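Local atomic coordinates of type IV pilus assembly protein PilF (Pseudomonas aeruginosa, PDB entry 2HO1), a protein that is essential for outer-membrane localization of the secretin subunit PilQ and its assembly into dodecameric secretins, as type IV pilus function and twitching motility require. Residues L89-Y94 / Q118-E123; V107-G112 / R140-E145; E162-S167 / A178-D183; L214-A219 / Q246-E251. One frame throughout, in Å; residues are numbered along the deposited sequence.

Contact 1 of 4, residues L89-Y94 / Q118-E123; sequences LADEEY and QKRYEE
Asp91 and Arg120 make the whole of this contact, an ionic one at the surface of the chain. The salt bridge runs between Asp91 OD1 and Arg120 NH1, 2.9 Å apart, with an N-H...O angle of 147°. A weak second bond joins Arg120 NH2 to the same oxygen at 3.3 Å, so OD1 sits at the outer edge of the guanidinium between its two terminal nitrogens. The approach is not flat: NH1 comes in from above the carboxylate plane, and the two planar groups are 40° apart. Asp91 reaches across because its CG lies anti to the backbone N (chi1 -171°).

The side edge of the same guanidinium, NE and NH2, is taken by Glu123, one helical turn further on. Arg120 NE meets Glu123 OE1 at 2.9 Å and Arg120 NH2 meets Glu123 OE2 at 2.8 Å, both almost straight and in the guanidinium plane. This side-on grip, on an arginine chain bent at chi3, holds the rotation of the guanidinium, with its NH1/NH2 end toward Asp91.

Hydrogen bonding adds Tyr111 OH, a further partner of Asp91 OD1, while Asp91 OD2 forms a salt bridge with Arg95. Arg120 is the N-cap residue of helix 121-131, just after the Schellman turn at Lys119 that follows helix 105-117. The network therefore ties helix 87-100 to the start of helix 121-131, past helix 105-117, whose Tyr111 and Leu115 pack against Arg120.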
loop_
_atom_site.group_PDB
_atom_site.type_symbol
_atom_site.label_atom_id
_atom_site.label_comp_id
_atom_site.label_asym_id
_atom_site.label_seq_id
_atom_site.Cartn_x
_atom_site.Cartn_y
_atom_site.Cartn_z
ATOM N N LEU A 89 -3.002 14.161 22.498
ATOM C CA LEU A 89 -4.091 14.981 21.969
ATOM C C LEU A 89 -4.082 14.954 20.440
ATOM O O LEU A 89 -5.131 14.861 19.805
ATOM C CB LEU A 89 -3.974 16.431 22.465
ATOM C CG LEU A 89 -3.905 16.587 24.004
ATOM C CD1 LEU A 89 -4.006 18.097 24.377
ATOM C CD2 LEU A 89 -5.055 15.792 24.665
ATOM N N ALA A 90 -2.898 15.047 19.855
ATOM C CA ALA A 90 -2.796 15.039 18.396
ATOM C C ALA A 90 -3.348 13.715 17.853
ATOM O O ALA A 90 -4.172 13.720 16.944
ATOM C CB ALA A 90 -1.335 15.239 17.963
ATOM N N ASP A 91 -2.915 12.594 18.443
ATOM C CA ASP A 91 -3.359 11.265 18.035
ATOM C C ASP A 91 -4.884 11.153 18.102
ATOM O O ASP A 91 -5.546 10.630 17.181
ATOM C CB ASP A 91 -2.753 10.171 18.936
ATOM C CG ASP A 91 -3.018 8.779 18.400
ATOM O OD1 ASP A 91 -2.233 8.336 17.539
ATOM O OD2 ASP A 91 -4.018 8.145 18.803
ATOM N N GLU A 92 -5.453 11.635 19.200
ATOM C CA GLU A 92 -6.906 11.576 19.347
ATOM C C GLU A 92 -7.637 12.408 18.260
ATOM O O GLU A 92 -8.723 12.033 17.790
ATOM C CB GLU A 92 -7.304 12.106 20.715
ATOM C CG GLU A 92 -8.793 12.083 20.984
ATOM C CD GLU A 92 -9.092 12.580 22.379
ATOM O OE1 GLU A 92 -9.259 13.795 22.568
ATOM O OE2 GLU A 92 -9.122 11.747 23.296
ATOM N N GLU A 93 -7.065 13.545 17.891
ATOM C CA GLU A 93 -7.702 14.376 16.882
ATOM C C GLU A 93 -7.527 13.763 15.491
ATOM O O GLU A 93 -8.418 13.852 14.662
ATOM C CB GLU A 93 -7.145 15.787 16.925
ATOM C CG GLU A 93 -7.694 16.641 18.080
ATOM C CD GLU A 93 -9.219 16.728 18.084
ATOM O OE1 GLU A 93 -9.827 16.990 17.016
ATOM O OE2 GLU A 93 -9.820 16.549 19.165
ATOM N N TYR A 94 -6.359 13.175 15.228
ATOM C CA TYR A 94 -6.139 12.486 13.968
ATOM C C TYR A 94 -7.134 11.346 13.810
ATOM O O TYR A 94 -7.685 11.141 12.734
ATOM C CB TYR A 94 -4.703 11.973 13.868
ATOM C CG TYR A 94 -3.736 12.956 13.243
ATOM C CD1 TYR A 94 -4.020 13.562 12.028
ATOM C CD2 TYR A 94 -2.539 13.276 13.866
ATOM C CE1 TYR A 94 -3.142 14.458 11.455
ATOM C CE2 TYR A 94 -1.656 14.169 13.300
ATOM C CZ TYR A 94 -1.961 14.758 12.093
ATOM O OH TYR A 94 -1.082 15.647 11.526
ATOM N N GLN A 118 6.715 9.998 15.807
ATOM C CA GLN A 118 6.538 9.359 17.103
ATOM C C GLN A 118 7.196 7.992 17.159
ATOM O O GLN A 118 7.078 7.291 18.142
ATOM C CB GLN A 118 5.059 9.184 17.383
ATOM C CG GLN A 118 4.323 10.480 17.461
ATOM C CD GLN A 118 4.695 11.238 18.682
ATOM O OE1 GLN A 118 4.589 10.704 19.802
ATOM N NE2 GLN A 118 5.136 12.489 18.500
ATOM N N LYS A 119 7.845 7.602 16.075
ATOM C CA LYS A 119 8.538 6.318 15.979
ATOM C C LYS A 119 7.621 5.096 16.031
ATOM O O LYS A 119 8.036 4.018 16.401
ATOM C CB LYS A 119 9.650 6.264 17.040
ATOM C CG LYS A 119 10.474 7.576 17.024
ATOM C CD LYS A 119 11.888 7.468 17.619
ATOM C CE LYS A 119 12.539 8.872 17.743
ATOM N NZ LYS A 119 12.636 9.650 16.444
ATOM N N ARG A 120 6.365 5.287 15.638
ATOM C CA ARG A 120 5.384 4.210 15.603
ATOM C C ARG A 120 5.342 3.774 14.138
ATOM O O ARG A 120 4.326 3.898 13.474
ATOM C CB ARG A 120 4.014 4.726 16.059
ATOM C CG ARG A 120 3.945 5.028 17.586
ATOM C CD ARG A 120 2.778 5.903 17.989
ATOM N NE ARG A 120 1.478 5.289 17.719
ATOM C CZ ARG A 120 0.327 5.931 17.863
ATOM N NH1 ARG A 120 0.319 7.189 18.292
ATOM N NH2 ARG A 120 -0.812 5.359 17.499
ATOM N N TYR A 121 6.457 3.237 13.668
ATOM C CA TYR A 121 6.620 2.838 12.276
ATOM C C TYR A 121 5.608 1.877 11.680
ATOM O O TYR A 121 5.154 2.075 10.546
ATOM C CB TYR A 121 8.019 2.298 12.098
ATOM C CG TYR A 121 9.045 3.253 12.644
ATOM C CD1 TYR A 121 9.093 4.569 12.197
ATOM C CD2 TYR A 121 9.992 2.833 13.602
ATOM C CE1 TYR A 121 10.056 5.454 12.677
ATOM C CE2 TYR A 121 10.961 3.707 14.091
ATOM C CZ TYR A 121 10.991 5.015 13.629
ATOM O OH TYR A 121 11.920 5.904 14.118
ATOM N N GLU A 122 5.246 0.834 12.413
ATOM C CA GLU A 122 4.268 -0.103 11.873
ATOM C C GLU A 122 2.959 0.617 11.580
ATOM O O GLU A 122 2.360 0.446 10.524
ATOM C CB GLU A 122 4.026 -1.253 12.833
ATOM N N GLU A 123 2.512 1.435 12.513
ATOM C CA GLU A 123 1.270 2.142 12.308
ATOM C C GLU A 123 1.394 3.213 11.223
ATOM O O GLU A 123 0.458 3.410 10.468
ATOM C CB GLU A 123 0.784 2.760 13.624
ATOM C CG GLU A 123 0.410 1.728 14.699
ATOM C CD GLU A 123 0.317 2.374 16.081
ATOM O OE1 GLU A 123 1.353 2.520 16.743
ATOM O OE2 GLU A 123 -0.780 2.770 16.489
#

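Contact 2 of 4, residues V107-G112 / R140-E145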
loop_
_atom_site.group_PDB
_atom_site.type_symbol
_atom_site.label_atom_id
_atom_site.label_comp_id
_atom_site.label_asym_id
_atom_site.label_seq_id
_atom_site.Cartn_x
_atom_site.Cartn_y
_atom_site.Cartn_z
ATOM N N VAL A 107 -5.337 13.460 5.167
ATOM C CA VAL A 107 -5.300 13.263 6.600
ATOM C C VAL A 107 -4.559 11.980 6.947
ATOM O O VAL A 107 -3.793 11.962 7.922
ATOM C CB VAL A 107 -6.723 13.264 7.163
ATOM C CG1 VAL A 107 -6.713 12.950 8.657
ATOM C CG2 VAL A 107 -7.346 14.640 6.904
ATOM N N LEU A 108 -4.739 10.933 6.143
ATOM C CA LEU A 108 -3.999 9.700 6.383
ATOM C C LEU A 108 -2.507 10.005 6.246
ATOM O O LEU A 108 -1.687 9.479 7.000
ATOM C CB LEU A 108 -4.391 8.612 5.385
ATOM C CG LEU A 108 -5.731 7.900 5.669
ATOM C CD1 LEU A 108 -6.147 7.080 4.420
ATOM C CD2 LEU A 108 -5.588 6.974 6.924
ATOM N N ASN A 109 -2.142 10.865 5.306
ATOM C CA ASN A 109 -0.727 11.153 5.117
ATOM C C ASN A 109 -0.173 12.010 6.259
ATOM O O ASN A 109 0.913 11.751 6.723
ATOM C CB ASN A 109 -0.476 11.825 3.756
ATOM C CG ASN A 109 1.003 12.089 3.508
ATOM O OD1 ASN A 109 1.835 11.178 3.561
ATOM N ND2 ASN A 109 1.335 13.327 3.234
ATOM N N ASN A 110 -0.928 13.021 6.706
ATOM C CA ASN A 110 -0.496 13.851 7.819
ATOM C C ASN A 110 -0.357 12.974 9.087
ATOM O O ASN A 110 0.601 13.122 9.851
ATOM C CB ASN A 110 -1.510 14.962 8.091
ATOM C CG ASN A 110 -1.481 16.073 7.017
ATOM O OD1 ASN A 110 -0.536 16.176 6.255
ATOM N ND2 ASN A 110 -2.512 16.899 6.979
ATOM N N TYR A 111 -1.321 12.082 9.313
ATOM C CA TYR A 111 -1.268 11.206 10.474
ATOM C C TYR A 111 -0.072 10.228 10.391
ATOM O O TYR A 111 0.671 10.042 11.376
ATOM C CB TYR A 111 -2.612 10.471 10.640
ATOM C CG TYR A 111 -2.751 9.604 11.908
ATOM C CD1 TYR A 111 -2.074 9.931 13.104
ATOM C CD2 TYR A 111 -3.614 8.500 11.923
ATOM C CE1 TYR A 111 -2.269 9.172 14.275
ATOM C CE2 TYR A 111 -3.818 7.743 13.084
ATOM C CZ TYR A 111 -3.136 8.083 14.260
ATOM O OH TYR A 111 -3.285 7.275 15.378
ATOM N N GLY A 112 0.138 9.614 9.227
ATOM C CA GLY A 112 1.274 8.718 9.090
ATOM C C GLY A 112 2.595 9.446 9.288
ATOM O O GLY A 112 3.599 8.865 9.795
ATOM N N ARG A 140 0.214 12.880 -3.401
ATOM C CA ARG A 140 0.506 11.457 -3.321
ATOM C C ARG A 140 2.035 11.249 -3.319
ATOM O O ARG A 140 2.535 10.310 -2.672
ATOM C CB ARG A 140 -0.189 10.745 -4.485
ATOM C CG ARG A 140 0.148 9.261 -4.705
ATOM C CD ARG A 140 -1.055 8.590 -5.384
ATOM N NE ARG A 140 -0.801 7.220 -5.813
ATOM C CZ ARG A 140 -0.448 6.871 -7.055
ATOM N NH1 ARG A 140 -0.305 7.796 -8.009
ATOM N NH2 ARG A 140 -0.224 5.593 -7.345
ATOM N N SER A 141 2.778 12.120 -4.014
ATOM C CA SER A 141 4.248 12.012 -4.038
ATOM C C SER A 141 4.826 12.045 -2.616
ATOM O O SER A 141 5.830 11.393 -2.332
ATOM C CB SER A 141 4.881 13.152 -4.840
ATOM O OG SER A 141 4.511 14.423 -4.324
ATOM N N ARG A 142 4.198 12.821 -1.738
ATOM C CA ARG A 142 4.624 12.922 -0.327
ATOM C C ARG A 142 4.307 11.639 0.414
ATOM O O ARG A 142 5.044 11.225 1.315
ATOM C CB ARG A 142 3.915 14.087 0.369
ATOM C CG ARG A 142 4.706 15.382 0.300
ATOM C CD ARG A 142 3.831 16.656 0.310
ATOM N NE ARG A 142 2.722 16.670 1.272
ATOM C CZ ARG A 142 2.079 17.785 1.626
ATOM N NH1 ARG A 142 2.452 18.958 1.101
ATOM N NH2 ARG A 142 1.058 17.743 2.486
ATOM N N VAL A 143 3.176 11.026 0.062
ATOM C CA VAL A 143 2.811 9.774 0.671
ATOM C C VAL A 143 3.916 8.748 0.401
ATOM O O VAL A 143 4.323 8.021 1.312
ATOM C CB VAL A 143 1.473 9.251 0.103
ATOM C CG1 VAL A 143 1.214 7.858 0.596
ATOM C CG2 VAL A 143 0.349 10.200 0.492
ATOM N N PHE A 144 4.403 8.682 -0.835
ATOM C CA PHE A 144 5.462 7.741 -1.168
ATOM C C PHE A 144 6.799 8.122 -0.539
ATOM O O PHE A 144 7.632 7.244 -0.239
ATOM C CB PHE A 144 5.626 7.601 -2.675
ATOM C CG PHE A 144 4.549 6.778 -3.311
ATOM C CD1 PHE A 144 4.312 5.469 -2.884
ATOM C CD2 PHE A 144 3.738 7.309 -4.308
ATOM C CE1 PHE A 144 3.299 4.712 -3.422
ATOM C CE2 PHE A 144 2.711 6.530 -4.847
ATOM C CZ PHE A 144 2.504 5.232 -4.394
ATOM N N GLU A 145 7.042 9.415 -0.383
ATOM C CA GLU A 145 8.259 9.816 0.296
ATOM C C GLU A 145 8.184 9.247 1.733
ATOM O O GLU A 145 9.141 8.675 2.236
ATOM C CB GLU A 145 8.368 11.339 0.387
ATOM C CG GLU A 145 9.574 11.779 1.220
ATOM C CD GLU A 145 9.696 13.282 1.355
ATOM O OE1 GLU A 145 8.667 13.957 1.605
ATOM O OE2 GLU A 145 10.835 13.782 1.217
HETATM O O HOH W 1 -0.195 15.545 3.343
#
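The amide of Asn109 lies along the flank of Val143, the two side chains slanting past one another. Its oxygen makes the nearest approach, with Asn109 OD1 3.4 Å from Val143 CA and 3.5 Å from Val143 CG2. The valine presents CG2 because that methyl is the branch beside its own backbone N, with CG1 turned anti. Asn109 in turn reaches across toward helix 140-153 with CG anti to its N (chi1 -178°). OD1 has its polar partner just beyond the segment, in Asn146 ND2, so the amide is held while it packs against carbon.

Against Arg142 the asparagine stands at about a right angle, amide and guanidinium planes 32° apart. Asn109 ND2 is 3.9 Å from Arg142 CB, and a water completes the link. That water accepts from Asn109 ND2 and from Arg142 NH2, each at 2.7 Å, and donates to Asn110 OD1 at 3.0 Å. It lies in the guanidinium plane, at the edge, and joins three polar groups that make no direct hydrogen bond with one another.

The segments run roughly parallel, 29° between their directions and 10.0 Å between axes. They lie in the repeats assigned as TPR 3 and TPR 4. Helix 121-131 adjoins this pair, its Leu128 packing on Asn109, and helix 87-100 lies against helix 105-117. Helix 157-170 covers helix 140-153, where Phe144 also packs on Gln133 of the second subunit.

Contact 3 of 4, residues E162-S167 / A178-D183; sequences EYFEKS and ALEMAD
Phe164 is the first residue along 162-167 to meet the other helix, and it does so with two parts of its side chain. The ring lies under Glu180, whose CB sits over one face, 4.0 Å from the ring centroid and 22° off the normal, a CH-pi contact displaced toward the CE2 and CZ rim. Phenylalanine and glutamate cross at a slant, ring and carboxylate planes 44° apart. Nearer the backbone, Phe164 CB rests against the selenium of Met181, present as selenomethionine, 3.6 Å from SE. The Met181 chain bends at chi2 and again at chi3; this folding brings SE back toward helix 157-170 although its CB sets out along the flank.

Glu165, next in line, takes the far end of that chain. Its CG lies 3.9 Å from Met181 CE and its OE2 3.8 Å from the same methyl. The extended glutamate crosses the folded selenomethionine at about a right angle, so the methyl meets both the aliphatic stem and one carboxylate oxygen.

The two helices run antiparallel at 145°, 9.9 Å between axes, and join TPR 4 to TPR 5. Val177 and Leu184 of helix 175-187 also pack on Phe164, while Tyr197 of helix 191-202 packs on Met181.

Chemically the contact is mainly a dispersion one, made by a ring face, methylenes, selenium and a methyl, with one carboxylate oxygen of Glu165 beside the methyl. Glu180 divides its side chain: the carbon stem packs on the phenylalanine ring while the carboxylate forms a salt bridge with Arg210.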
loop_
_atom_site.group_PDB
_atom_site.type_symbol
_atom_site.label_atom_id
_atom_site.label_comp_id
_atom_site.label_asym_id
_atom_site.label_seq_id
_atom_site.Cartn_x
_atom_site.Cartn_y
_atom_site.Cartn_z
ATOM N N GLU A 162 12.629 1.879 -3.607
ATOM C CA GLU A 162 11.489 1.767 -4.519
ATOM C C GLU A 162 10.426 2.823 -4.199
ATOM O O GLU A 162 9.838 3.401 -5.102
ATOM C CB GLU A 162 10.895 0.343 -4.508
ATOM C CG GLU A 162 11.846 -0.658 -5.157
ATOM C CD GLU A 162 11.257 -2.042 -5.431
ATOM O OE1 GLU A 162 10.094 -2.164 -5.903
ATOM O OE2 GLU A 162 11.997 -3.025 -5.195
ATOM N N TYR A 163 10.191 3.098 -2.922
ATOM C CA TYR A 163 9.213 4.103 -2.572
ATOM C C TYR A 163 9.717 5.472 -3.001
ATOM O O TYR A 163 8.966 6.254 -3.573
ATOM C CB TYR A 163 8.900 4.068 -1.075
ATOM C CG TYR A 163 7.926 2.947 -0.697
ATOM C CD1 TYR A 163 6.700 2.792 -1.375
ATOM C CD2 TYR A 163 8.217 2.061 0.345
ATOM C CE1 TYR A 163 5.787 1.776 -1.015
ATOM C CE2 TYR A 163 7.322 1.062 0.705
ATOM C CZ TYR A 163 6.121 0.923 0.036
ATOM O OH TYR A 163 5.244 -0.029 0.451
ATOM N N PHE A 164 10.991 5.763 -2.746
ATOM C CA PHE A 164 11.555 7.040 -3.166
ATOM C C PHE A 164 11.470 7.242 -4.688
ATOM O O PHE A 164 11.176 8.344 -5.146
ATOM C CB PHE A 164 13.002 7.183 -2.673
ATOM C CG PHE A 164 13.110 7.366 -1.170
ATOM C CD1 PHE A 164 12.214 8.192 -0.495
ATOM C CD2 PHE A 164 14.104 6.716 -0.437
ATOM C CE1 PHE A 164 12.312 8.358 0.885
ATOM C CE2 PHE A 164 14.208 6.875 0.927
ATOM C CZ PHE A 164 13.319 7.691 1.595
ATOM N N GLU A 165 11.718 6.189 -5.465
ATOM C CA GLU A 165 11.602 6.306 -6.911
ATOM C C GLU A 165 10.164 6.620 -7.327
ATOM O O GLU A 165 9.943 7.396 -8.272
ATOM C CB GLU A 165 12.089 5.024 -7.600
ATOM C CG GLU A 165 13.597 4.902 -7.615
ATOM C CD GLU A 165 14.088 3.500 -7.958
ATOM O OE1 GLU A 165 13.278 2.547 -7.921
ATOM O OE2 GLU A 165 15.299 3.340 -8.236
ATOM N N LYS A 166 9.178 6.022 -6.648
ATOM C CA LYS A 166 7.783 6.318 -6.981
ATOM C C LYS A 166 7.493 7.801 -6.709
ATOM O O LYS A 166 6.793 8.479 -7.493
ATOM C CB LYS A 166 6.794 5.435 -6.175
ATOM C CG LYS A 166 6.855 3.932 -6.478
ATOM C CD LYS A 166 5.751 3.184 -5.740
ATOM C CE LYS A 166 6.105 1.722 -5.548
ATOM N NZ LYS A 166 6.277 0.932 -6.820
ATOM N N SER A 167 8.020 8.308 -5.595
ATOM C CA SER A 167 7.813 9.717 -5.248
ATOM C C SER A 167 8.405 10.662 -6.326
ATOM O O SER A 167 7.774 11.633 -6.725
ATOM C CB SER A 167 8.462 10.023 -3.893
ATOM O OG SER A 167 8.118 11.306 -3.411
ATOM N N ALA A 178 15.750 13.333 -3.573
ATOM C CA ALA A 178 16.947 13.082 -4.370
ATOM C C ALA A 178 18.132 12.785 -3.466
ATOM O O ALA A 178 18.996 11.963 -3.810
ATOM C CB ALA A 178 17.258 14.273 -5.229
ATOM N N LEU A 179 18.188 13.458 -2.319
ATOM C CA LEU A 179 19.286 13.249 -1.371
ATOM C C LEU A 179 19.223 11.861 -0.757
ATOM O O LEU A 179 20.255 11.203 -0.612
ATOM C CB LEU A 179 19.261 14.313 -0.255
ATOM C CG LEU A 179 20.237 14.095 0.904
ATOM C CD1 LEU A 179 21.668 14.313 0.442
ATOM C CD2 LEU A 179 19.878 15.076 2.021
ATOM N N GLU A 180 18.014 11.404 -0.401
ATOM C CA GLU A 180 17.884 10.070 0.181
ATOM C C GLU A 180 18.275 9.040 -0.871
ATOM O O GLU A 180 18.904 8.040 -0.551
ATOM C CB GLU A 180 16.458 9.808 0.672
ATOM C CG GLU A 180 16.002 10.686 1.824
ATOM C CD GLU A 180 16.912 10.595 3.046
ATOM O OE1 GLU A 180 17.405 9.502 3.358
ATOM O OE2 GLU A 180 17.128 11.628 3.702
HETATM N N MSE A 181 17.933 9.295 -2.135
HETATM C CA MSE A 181 18.313 8.372 -3.213
HETATM C C MSE A 181 19.830 8.345 -3.341
HETATM O O MSE A 181 20.443 7.272 -3.404
HETATM C CB MSE A 181 17.703 8.792 -4.562
HETATM C CG MSE A 181 16.221 8.447 -4.765
HETATM SE SE MSE A 181 15.861 6.539 -4.761
HETATM C CE MSE A 181 17.063 5.961 -6.122
ATOM N N ALA A 182 20.444 9.526 -3.391
ATOM C CA ALA A 182 21.909 9.606 -3.510
ATOM C C ALA A 182 22.586 8.818 -2.384
ATOM O O ALA A 182 23.544 8.054 -2.616
ATOM C CB ALA A 182 22.373 11.090 -3.468
ATOM N N ASP A 183 22.095 8.990 -1.162
ATOM C CA ASP A 183 22.695 8.285 -0.045
ATOM C C ASP A 183 22.576 6.772 -0.216
ATOM O O ASP A 183 23.540 6.031 0.003
ATOM C CB ASP A 183 22.054 8.741 1.269
ATOM C CG ASP A 183 22.893 8.370 2.494
ATOM O OD1 ASP A 183 24.150 8.440 2.418
ATOM O OD2 ASP A 183 22.299 8.021 3.540
#

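Contact 4 of 4, residues L214-A219 / Q246-E251; sequences LGIRLA and QEFQAE
Ile216 lays its CD1 methyl over one face of the Phe248 ring, 4.2 Å from the centroid and 23° off the normal, a CH-pi contact offset toward the CD1 and CE1 rim. The nearest atoms are Ile216 CD1 and Phe248 CD1, 3.9 Å apart. The branch CG2 touches the CD1-CE1 rim of the same side, 4.0 Å from Phe248 CE1. Isoleucine and phenylalanine cross at about a right angle. The ring gets there because Phe248 CG is anti to its backbone N, which swings it in toward helix 209-221. Tyr231 packs on Ile216 and Leu235 on Phe248, both from helix 225-238, so the pair lies beside a third helix.

A single ionic link accompanies this apolar pair. Arg217, extended from CG to NE, brings NH2 to 3.0 Å from Glu247 OE1. The hydrogen bond within this salt bridge is weak, bent to 130°. Glu247 OE1 lies at the edge, near the guanidinium plane, with the carboxylate turned 76° from it; this one oxygen makes the link. Tyr186 of helix 175-187 packs on Arg217.

Helix 243-249 ends within segment 246-251, soon after the two residues that make the contact. An apolar pair and an ion pair thus hold the last helix of the chain against helix 209-221 of TPR 6, consistent with a C-terminal capping helix closing a TPR superhelix.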
loop_
_atom_site.group_PDB
_atom_site.type_symbol
_atom_site.label_atom_id
_atom_site.label_comp_id
_atom_site.label_asym_id
_atom_site.label_seq_id
_atom_site.Cartn_x
_atom_site.Cartn_y
_atom_site.Cartn_z
ATOM N N LEU A 214 28.421 13.708 2.083
ATOM C CA LEU A 214 28.063 12.781 1.012
ATOM C C LEU A 214 28.644 13.313 -0.294
ATOM O O LEU A 214 29.199 12.550 -1.086
ATOM C CB LEU A 214 26.529 12.630 0.894
ATOM C CG LEU A 214 25.956 11.840 -0.305
ATOM C CD1 LEU A 214 26.588 10.436 -0.363
ATOM C CD2 LEU A 214 24.420 11.736 -0.189
ATOM N N GLY A 215 28.506 14.620 -0.514
ATOM C CA GLY A 215 29.029 15.236 -1.722
ATOM C C GLY A 215 30.548 15.160 -1.764
ATOM O O GLY A 215 31.155 14.985 -2.820
ATOM N N ILE A 216 31.170 15.314 -0.603
ATOM C CA ILE A 216 32.615 15.221 -0.500
ATOM C C ILE A 216 33.063 13.821 -0.876
ATOM O O ILE A 216 33.965 13.651 -1.693
ATOM C CB ILE A 216 33.112 15.552 0.914
ATOM C CG1 ILE A 216 33.117 17.065 1.135
ATOM C CG2 ILE A 216 34.498 14.976 1.134
ATOM C CD1 ILE A 216 33.261 17.467 2.581
ATOM N N ARG A 217 32.437 12.803 -0.294
ATOM C CA ARG A 217 32.819 11.429 -0.615
ATOM C C ARG A 217 32.531 11.063 -2.085
ATOM O O ARG A 217 33.238 10.232 -2.665
ATOM C CB ARG A 217 32.123 10.450 0.334
ATOM C CG ARG A 217 32.643 10.516 1.771
ATOM C CD ARG A 217 31.684 9.851 2.724
ATOM N NE ARG A 217 32.218 9.675 4.075
ATOM C CZ ARG A 217 31.473 9.290 5.115
ATOM N NH1 ARG A 217 30.166 9.064 4.959
ATOM N NH2 ARG A 217 32.018 9.142 6.317
ATOM N N LEU A 218 31.517 11.685 -2.688
ATOM C CA LEU A 218 31.210 11.407 -4.087
ATOM C C LEU A 218 32.262 12.058 -4.979
ATOM O O LEU A 218 32.713 11.450 -5.956
ATOM C CB LEU A 218 29.813 11.909 -4.471
ATOM C CG LEU A 218 28.650 10.967 -4.120
ATOM C CD1 LEU A 218 27.319 11.594 -4.528
ATOM C CD2 LEU A 218 28.841 9.627 -4.824
ATOM N N ALA A 219 32.657 13.288 -4.645
ATOM C CA ALA A 219 33.682 14.008 -5.410
ATOM C C ALA A 219 34.963 13.170 -5.444
ATOM O O ALA A 219 35.590 13.003 -6.490
ATOM C CB ALA A 219 33.960 15.362 -4.762
ATOM N N GLN A 246 34.203 15.904 11.626
ATOM C CA GLN A 246 35.187 15.093 12.309
ATOM C C GLN A 246 35.657 13.988 11.360
ATOM O O GLN A 246 36.859 13.758 11.196
ATOM C CB GLN A 246 34.543 14.493 13.555
ATOM C CG GLN A 246 35.376 13.464 14.273
ATOM C CD GLN A 246 34.591 12.766 15.365
ATOM O OE1 GLN A 246 34.191 13.389 16.351
ATOM N NE2 GLN A 246 34.353 11.464 15.190
ATOM N N GLU A 247 34.698 13.311 10.732
ATOM C CA GLU A 247 35.003 12.236 9.793
ATOM C C GLU A 247 35.743 12.778 8.577
ATOM O O GLU A 247 36.665 12.152 8.071
ATOM C CB GLU A 247 33.721 11.552 9.322
ATOM C CG GLU A 247 32.825 11.050 10.422
ATOM C CD GLU A 247 31.575 10.395 9.877
ATOM O OE1 GLU A 247 31.687 9.297 9.295
ATOM O OE2 GLU A 247 30.481 10.981 10.015
ATOM N N PHE A 248 35.321 13.941 8.099
ATOM C CA PHE A 248 35.963 14.546 6.945
ATOM C C PHE A 248 37.456 14.681 7.184
ATOM O O PHE A 248 38.273 14.382 6.309
ATOM C CB PHE A 248 35.384 15.926 6.671
ATOM C CG PHE A 248 36.158 16.698 5.660
ATOM C CD1 PHE A 248 36.434 16.148 4.420
ATOM C CD2 PHE A 248 36.623 17.970 5.946
ATOM C CE1 PHE A 248 37.163 16.850 3.474
ATOM C CE2 PHE A 248 37.356 18.688 5.005
ATOM C CZ PHE A 248 37.625 18.124 3.766
ATOM N N GLN A 249 37.800 15.146 8.381
ATOM C CA GLN A 249 39.192 15.332 8.761
ATOM C C GLN A 249 39.924 13.997 8.721
ATOM O O GLN A 249 41.100 13.945 8.389
ATOM C CB GLN A 249 39.283 15.953 10.159
ATOM C CG GLN A 249 38.528 17.266 10.289
ATOM C CD GLN A 249 38.898 18.045 11.538
ATOM O OE1 GLN A 249 38.833 17.530 12.658
ATOM N NE2 GLN A 249 39.291 19.299 11.350
ATOM N N ALA A 250 39.231 12.916 9.056
ATOM C CA ALA A 250 39.852 11.599 9.019
ATOM C C ALA A 250 40.054 11.203 7.554
ATOM O O ALA A 250 40.310 10.040 7.244
ATOM C CB ALA A 250 38.972 10.581 9.721
ATOM N N GLU A 251 39.936 12.192 6.669
ATOM C CA GLU A 251 40.087 12.004 5.227
ATOM C C GLU A 251 39.092 10.960 4.733
ATOM O O GLU A 251 39.383 10.188 3.818
ATOM C CB GLU A 251 41.509 11.558 4.895
ATOM C CG GLU A 251 41.825 11.565 3.410
ATOM C CD GLU A 251 42.672 12.753 2.999
ATOM O OE1 GLU A 251 42.311 13.900 3.339
ATOM O OE2 GLU A 251 43.703 12.534 2.326
#

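The four contacts follow the TPR superhelix from TPR 2 toward the C-terminus. Contacts 1 and 2 interlock: their segments alternate along the chain, their centres are 13 Å apart, and Tyr94 packs on Tyr111 between them. Contact 3 begins after contact 2 closes, 15 Å away between centres, with helices 140-153 and 157-170 meeting where Ser141 O probably bonds Ser167 OG. Contact 4 comes last, 21 Å from contact 3, touching it through Leu214 against Leu179 and Ala182. Contacts 1 and 4 lie 37 Å apart. Contacts 1 to 3 join successive repeats within TPR1-TPR4 or at its border with TPR 5; TPR1-TPR4 is the minimal region for secretin assembly.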